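PDB 3HN0: nitrate transport protein from Parabacteroides distasonis, which is probably the substrate-binding component of an ABC transporter, perhaps for nitrate or a related small solute. Local coordinates for residues A46-L49 with L50-E54; V59-M62 with I63-A66; M255-L258 with R259-Q263. All coordinates share one frame; numbering follows the deposited sequence. Where two conformers were deposited one is given.

Interaction 1 (A46-L49 with L50-E54)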
loop_
_atom_site.group_PDB
_atom_site.type_symbol
_atom_site.label_atom_id
_atom_site.label_comp_id
_atom_site.label_asym_id
_atom_site.label_seq_id
_atom_site.Cartn_x
_atom_site.Cartn_y
_atom_site.Cartn_z
ATOM N N ALA A 46 -12.725 26.378 -0.173
ATOM C CA ALA A 46 -13.445 25.170 -0.610
ATOM C C ALA A 46 -14.623 24.816 0.293
ATOM O O ALA A 46 -15.719 24.523 -0.190
ATOM C CB ALA A 46 -12.458 23.988 -0.705
ATOM N N GLN A 47 -14.414 24.891 1.612
ATOM C CA GLN A 47 -15.465 24.642 2.613
ATOM C C GLN A 47 -16.592 25.619 2.512
ATOM O O GLN A 47 -17.799 25.238 2.548
ATOM C CB GLN A 47 -14.895 24.671 4.051
ATOM C CG GLN A 47 -13.972 23.498 4.302
ATOM C CD GLN A 47 -13.514 23.365 5.713
ATOM O OE1 GLN A 47 -12.982 22.320 6.069
ATOM N NE2 GLN A 47 -13.697 24.406 6.534
ATOM N N ALA A 48 -16.234 26.901 2.363
ATOM C CA ALA A 48 -17.237 27.967 2.197
ATOM C C ALA A 48 -18.115 27.709 0.985
ATOM O O ALA A 48 -19.358 27.810 1.061
ATOM C CB ALA A 48 -16.555 29.371 2.093
ATOM N N LEU A 49 -17.493 27.293 -0.114
ATOM C CA LEU A 49 -18.280 26.973 -1.311
ATOM C C LEU A 49 -19.269 25.862 -1.086
ATOM O O LEU A 49 -20.401 25.901 -1.586
ATOM C CB LEU A 49 -17.334 26.607 -2.472
ATOM C CG LEU A 49 -16.500 27.742 -3.068
ATOM C CD1 LEU A 49 -15.418 27.113 -3.952
ATOM C CD2 LEU A 49 -17.368 28.787 -3.829
ATOM N N LEU A 50 -18.849 24.829 -0.356
ATOM C CA LEU A 50 -19.735 23.737 -0.032
ATOM C C LEU A 50 -20.876 24.183 0.878
ATOM O O LEU A 50 -22.045 23.921 0.600
ATOM C CB LEU A 50 -18.989 22.608 0.667
ATOM C CG LEU A 50 -18.050 21.782 -0.206
ATOM C CD1 LEU A 50 -17.109 20.956 0.647
ATOM C CD2 LEU A 50 -18.905 20.897 -1.097
ATOM N N ILE A 51 -20.530 24.856 1.957
ATOM C CA ILE A 51 -21.573 25.386 2.865
ATOM C C ILE A 51 -22.581 26.303 2.139
ATOM O O ILE A 51 -23.797 26.135 2.259
ATOM C CB ILE A 51 -20.932 26.115 4.043
ATOM C CG1 ILE A 51 -20.135 25.121 4.903
ATOM C CG2 ILE A 51 -22.012 26.813 4.888
ATOM C CD1 ILE A 51 -19.114 25.753 5.757
ATOM N N LYS A 52 -22.081 27.232 1.349
ATOM C CA LYS A 52 -22.958 28.114 0.554
ATOM C C LYS A 52 -23.704 27.450 -0.621
ATOM O O LYS A 52 -24.532 28.094 -1.295
ATOM C CB LYS A 52 -22.135 29.267 0.036
ATOM C CG LYS A 52 -21.587 30.168 1.141
ATOM C CD LYS A 52 -21.133 31.525 0.614
ATOM C CE LYS A 52 -19.706 31.517 0.135
ATOM N NZ LYS A 52 -19.166 32.915 0.079
ATOM N N GLN A 53 -23.419 26.171 -0.859
ATOM C CA GLN A 53 -23.954 25.419 -1.997
ATOM C C GLN A 53 -23.617 26.092 -3.315
ATOM O O GLN A 53 -24.437 26.149 -4.233
ATOM C CB GLN A 53 -25.458 25.176 -1.842
ATOM C CG GLN A 53 -25.818 24.607 -0.452
ATOM C CD GLN A 53 -27.300 24.448 -0.268
ATOM O OE1 GLN A 53 -27.947 25.316 0.311
ATOM N NE2 GLN A 53 -27.861 23.353 -0.787
ATOM N N GLU A 54 -22.396 26.582 -3.390
ATOM C CA GLU A 54 -21.872 27.204 -4.606
ATOM C C GLU A 54 -20.931 26.286 -5.356
ATOM O O GLU A 54 -20.369 26.680 -6.361
ATOM C CB GLU A 54 -21.163 28.497 -4.271
ATOM C CG GLU A 54 -22.175 29.595 -3.867
ATOM C CD GLU A 54 -21.515 30.887 -3.355
ATOM O OE1 GLU A 54 -20.267 30.944 -3.242
ATOM O OE2 GLU A 54 -22.277 31.841 -3.077
#

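Interaction 2 (V59-M62 with I63-A66)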
loop_
_atom_site.group_PDB
_atom_site.type_symbol
_atom_site.label_atom_id
_atom_site.label_comp_id
_atom_site.label_asym_id
_atom_site.label_seq_id
_atom_site.Cartn_x
_atom_site.Cartn_y
_atom_site.Cartn_z
ATOM N N VAL A 59 -12.747 18.837 -3.796
ATOM C CA VAL A 59 -11.658 17.955 -3.514
ATOM C C VAL A 59 -10.769 18.681 -2.499
ATOM O O VAL A 59 -10.256 19.770 -2.816
ATOM C CB VAL A 59 -10.876 17.644 -4.829
ATOM C CG1 VAL A 59 -9.817 16.576 -4.559
ATOM C CG2 VAL A 59 -11.854 17.201 -5.959
ATOM N N LEU A 60 -10.629 18.111 -1.286
ATOM C CA LEU A 60 -9.947 18.761 -0.166
ATOM C C LEU A 60 -9.490 17.697 0.800
ATOM O O LEU A 60 -9.825 16.504 0.660
ATOM C CB LEU A 60 -10.838 19.812 0.542
ATOM C CG LEU A 60 -12.000 19.314 1.445
ATOM C CD1 LEU A 60 -12.772 20.506 1.901
ATOM C CD2 LEU A 60 -12.963 18.347 0.756
ATOM N N PRO A 61 -8.724 18.110 1.800
ATOM C CA PRO A 61 -8.125 17.092 2.638
ATOM C C PRO A 61 -9.197 16.257 3.325
ATOM O O PRO A 61 -10.280 16.773 3.698
ATOM C CB PRO A 61 -7.336 17.899 3.651
ATOM C CG PRO A 61 -6.918 19.121 2.885
ATOM C CD PRO A 61 -8.166 19.443 2.097
HETATM N N MSE A 62 -8.895 14.963 3.441
HETATM C CA MSE A 62 -9.793 14.026 4.118
HETATM C C MSE A 62 -10.151 14.501 5.528
HETATM O O MSE A 62 -11.309 14.348 5.957
HETATM C CB MSE A 62 -9.171 12.617 4.158
HETATM C CG MSE A 62 -9.998 11.526 4.689
HETATM SE SE MSE A 62 -11.594 11.144 3.745
HETATM C CE MSE A 62 -10.699 10.381 2.207
ATOM N N ILE A 63 -9.198 15.080 6.256
ATOM C CA ILE A 63 -9.556 15.535 7.642
ATOM C C ILE A 63 -10.653 16.614 7.590
ATOM O O ILE A 63 -11.568 16.615 8.395
ATOM C CB ILE A 63 -8.327 15.930 8.506
ATOM C CG1 ILE A 63 -7.555 17.103 7.937
ATOM C CG2 ILE A 63 -7.343 14.710 8.619
ATOM C CD1 ILE A 63 -6.536 17.673 8.970
ATOM N N ASN A 64 -10.594 17.509 6.604
ATOM C CA ASN A 64 -11.637 18.519 6.460
ATOM C C ASN A 64 -12.944 17.893 6.128
ATOM O O ASN A 64 -13.996 18.322 6.604
ATOM C CB ASN A 64 -11.286 19.567 5.384
ATOM C CG ASN A 64 -10.042 20.392 5.741
ATOM O OD1 ASN A 64 -8.930 19.864 5.720
ATOM N ND2 ASN A 64 -10.228 21.672 6.055
ATOM N N ALA A 65 -12.912 16.897 5.261
ATOM C CA ALA A 65 -14.137 16.214 4.850
ATOM C C ALA A 65 -14.802 15.585 6.071
ATOM O O ALA A 65 -16.012 15.782 6.342
ATOM C CB ALA A 65 -13.810 15.166 3.755
ATOM N N ALA A 66 -14.005 14.903 6.876
ATOM C CA ALA A 66 -14.507 14.309 8.102
ATOM C C ALA A 66 -15.114 15.317 9.062
ATOM O O ALA A 66 -16.198 15.085 9.627
ATOM C CB ALA A 66 -13.414 13.507 8.794
#

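Interaction 3 (M255-L258 with R259-Q263)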
loop_
_atom_site.group_PDB
_atom_site.type_symbol
_atom_site.label_atom_id
_atom_site.label_comp_id
_atom_site.label_asym_id
_atom_site.label_seq_id
_atom_site.Cartn_x
_atom_site.Cartn_y
_atom_site.Cartn_z
HETATM N N MSE A 255 -10.831 5.029 7.102
HETATM C CA MSE A 255 -11.062 5.027 8.548
HETATM C C MSE A 255 -9.764 4.802 9.307
HETATM O O MSE A 255 -9.547 5.393 10.371
HETATM C CB MSE A 255 -12.096 3.982 8.929
HETATM C CG MSE A 255 -13.438 4.211 8.258
HETATM SE SE MSE A 255 -14.252 5.926 8.779
HETATM C CE MSE A 255 -14.616 5.437 10.475
ATOM N N GLY A 256 -8.865 3.971 8.767
ATOM C CA GLY A 256 -7.520 3.866 9.365
ATOM C C GLY A 256 -6.721 5.155 9.419
ATOM O O GLY A 256 -6.065 5.458 10.430
ATOM N N PHE A 257 -6.720 5.914 8.337
ATOM C CA PHE A 257 -6.114 7.233 8.301
ATOM C C PHE A 257 -6.744 8.184 9.332
ATOM O O PHE A 257 -6.027 8.762 10.118
ATOM C CB PHE A 257 -6.179 7.862 6.902
ATOM C CG PHE A 257 -5.815 9.288 6.869
ATOM C CD1 PHE A 257 -4.493 9.714 6.979
ATOM C CD2 PHE A 257 -6.807 10.262 6.727
ATOM C CE1 PHE A 257 -4.147 11.041 6.909
ATOM C CE2 PHE A 257 -6.484 11.600 6.724
ATOM C CZ PHE A 257 -5.148 12.024 6.802
ATOM N N LEU A 258 -8.076 8.275 9.355
ATOM C CA LEU A 258 -8.781 9.168 10.281
ATOM C C LEU A 258 -8.490 8.792 11.745
ATOM O O LEU A 258 -8.243 9.666 12.567
ATOM C CB LEU A 258 -10.295 9.225 9.981
ATOM C CG LEU A 258 -10.613 9.995 8.679
ATOM C CD1 LEU A 258 -12.111 9.897 8.308
ATOM C CD2 LEU A 258 -10.180 11.470 8.730
ATOM N N ARG A 259 -8.447 7.492 12.034
ATOM C CA ARG A 259 -8.101 7.009 13.344
ATOM C C ARG A 259 -6.715 7.429 13.748
ATOM O O ARG A 259 -6.489 7.832 14.896
ATOM C CB ARG A 259 -8.205 5.484 13.381
ATOM C CG ARG A 259 -8.120 4.864 14.751
ATOM C CD ARG A 259 -8.559 3.365 14.723
ATOM N NE ARG A 259 -9.946 3.202 14.237
ATOM C CZ ARG A 259 -10.320 2.664 13.064
ATOM N NH1 ARG A 259 -9.435 2.176 12.186
ATOM N NH2 ARG A 259 -11.614 2.593 12.765
ATOM N N LEU A 260 -5.761 7.321 12.817
ATOM C CA LEU A 260 -4.402 7.763 13.085
ATOM C C LEU A 260 -4.372 9.257 13.425
ATOM O O LEU A 260 -3.778 9.668 14.424
ATOM C CB LEU A 260 -3.505 7.422 11.879
ATOM C CG LEU A 260 -2.011 7.720 11.961
ATOM C CD1 LEU A 260 -1.238 6.949 10.868
ATOM C CD2 LEU A 260 -1.794 9.217 11.852
ATOM N N ILE A 261 -5.022 10.082 12.604
ATOM C CA ILE A 261 -5.052 11.523 12.850
ATOM C C ILE A 261 -5.660 11.831 14.230
ATOM O O ILE A 261 -5.150 12.646 14.986
ATOM C CB ILE A 261 -5.878 12.268 11.779
ATOM C CG1 ILE A 261 -5.192 12.132 10.417
ATOM C CG2 ILE A 261 -6.140 13.745 12.173
ATOM C CD1 ILE A 261 -3.787 12.715 10.404
ATOM N N GLU A 262 -6.753 11.145 14.532
ATOM C CA GLU A 262 -7.468 11.344 15.770
ATOM C C GLU A 262 -6.569 11.041 16.986
ATOM O O GLU A 262 -6.720 11.645 18.063
ATOM C CB GLU A 262 -8.699 10.448 15.750
ATOM C CG GLU A 262 -9.600 10.633 16.933
ATOM C CD GLU A 262 -10.776 9.675 16.919
ATOM O OE1 GLU A 262 -10.630 8.565 16.384
ATOM O OE2 GLU A 262 -11.833 10.047 17.431
ATOM N N GLN A 263 -5.632 10.106 16.836
ATOM C CA GLN A 263 -4.711 9.760 17.930
ATOM C C GLN A 263 -3.827 10.915 18.340
ATOM O O GLN A 263 -3.376 10.984 19.507
ATOM C CB GLN A 263 -3.796 8.627 17.540
ATOM C CG GLN A 263 -4.370 7.237 17.627
ATOM C CD GLN A 263 -3.281 6.216 17.316
ATOM O OE1 GLN A 263 -2.964 5.966 16.151
ATOM N NE2 GLN A 263 -2.684 5.653 18.362
#

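Interaction 1 (A46-L49 with L50-E54)
A Schellman motif closes the C-terminal end of helix 43-51, and Leu-49 and Glu-54 meet across it. The amide N of Glu-54 bonds to Leu-49 O at 2.8 Å, with the donor in the carbonyl plane. Gln-53 leaves helical geometry with a positive phi (57°), and Gln-53 N bonds back to Leu-50 O at 3.0 Å. Before this cap the helix keeps its usual i to i+4 bonds. The last of them is straight, from Lys-52 N to Ala-48 O at 2.8 Å. Leu-49 and Glu-54 also meet at the cap through their side chains. The CD2 branch of Leu-49 lies 3.8 Å from Glu-54 CB, and the two side chains cross at about a right angle. Lys-52 lies back on Ala-48. It has CG beside its own backbone N (chi1 -64°), which lays CG 3.2 Å from Ala-48 O. The chain then bends at chi3, and Lys-52 CE passes 4.3 Å from Ala-48 CB. Lys-52, Gln-53 and Glu-54 are exposed, while Leu-50 is buried. Leu-50 packs on Ala-58 of strand 57-61 and Leu-68 of helix 62-70. Leu-49 and Ala-46 rest on Val-40 of strand 33-40, so the helix packs against the two strands and touches helix 62-70.

Interaction 2 (V59-M62 with I63-A66)
Pro-61 ends strand 57-61 at the N-cap position of helix 62-70, and its carbonyl O takes the amide N of Ala-65 at 3.1 Å, in the carbonyl plane. The next bond, from Ala-66 N to Met-62 O, measures 2.9 Å and is straighter, with an N-H...O angle of 170°. These bonds set up the first turn of the helix. Asn-64 lies alongside the proline ring, pointing the same way. Asn-64 OD1 comes 3.3 Å from Pro-61 CB and is also near CG and CD of that ring. The Asn-64 CG sits beside the backbone N (chi1 -64°), which turns the amide back toward the strand end. The other end of the amide, ND2, is hydrogen-bonded to Gln-47 OE1 of helix 43-51. This bond gives the amide a polar partner and helps fix its rotation.

The segment is a junction where strand 57-61 of the mixed sheet leads into helix 62-70, in an alpha/beta domain. The helix starts directly after the strand, with no loop between them. Leu-60 reaches from the strand to the first helical turn. In one of its two conformers, Leu-60 CD1 meets Asn-64 CB at 3.9 Å, and Leu-60 CD2 lies 4.5 Å from Ala-65 CB. Pro-61 CB also packs loosely on Ile-63 CG1, at 4.4 Å. The small Ala-65 methyl touches Ala-185 and Val-187 of strand 184-188. On another side of the helix, the selenomethionine Met-62 and Ile-63 pack against Phe-257 of helix 251-264.

Interaction 3 (M255-L258 with R259-Q263)
Arg-259 opens the second half of this helical stretch by bonding its N to Met-255 O at 2.9 Å. Its side chain then folds back along the preceding turn. With CG anti to the backbone N (chi1 -169°) and a bend at chi3, the guanidinium comes to lie with one face over Met-255 O, which is offset toward the rim. Arg-259 NH2 approaches CB of the selenomethionine Met-255 at 4.1 Å. Arg-259 NH1 stands 3.8 Å from Gly-256 CA. Leu-260 follows, with its N bonded to Gly-256 O. Ile-261 comes next and carries the main side-chain contact. Ile-261 CG1 sits over one face of the Phe-257 ring, 3.9 Å from the centroid and 22° off the normal, a CH-pi contact. Ile-261 CG1 is nearest to Phe-257 CZ, at 3.6 Å, and Ile-261 CD1 lies 3.9 Å from the same atom. Replacing Phe-257 by an alanine would probably open a gap beside Ile-261 and leave its CG1 without the ring face it packs on. Glu-262 continues the helical bonding, its N bonded to Leu-258 O. The chemistry is therefore two-sided: hydrocarbon and ring face meet on the buried flank of helix 251-264, while on the exposed flank a charged group lies over backbone with no salt bridge across the segments.

Interaction 2 is the buried one, with its centre about 9 Å from the centre of the chain. Interactions 1 and 3 lie farther out and are partly exposed. Interaction 2 touches both of the others, whereas the nearest atoms of interactions 1 and 3 are about 12 Å apart. The strand-helix junction of interaction 2 thus has two kinds of neighbour. Toward interaction 1 the join is mixed: an amide-amide bond from the helix, beside packing of Gln-47 CG on one conformer of Leu-60 from the strand. Toward interaction 3 it is apolar, with Ile-63 CG2 3.7 Å from Phe-257 CE2. Interaction 1 ends a helix, interaction 2 begins one, and interaction 3 runs within one.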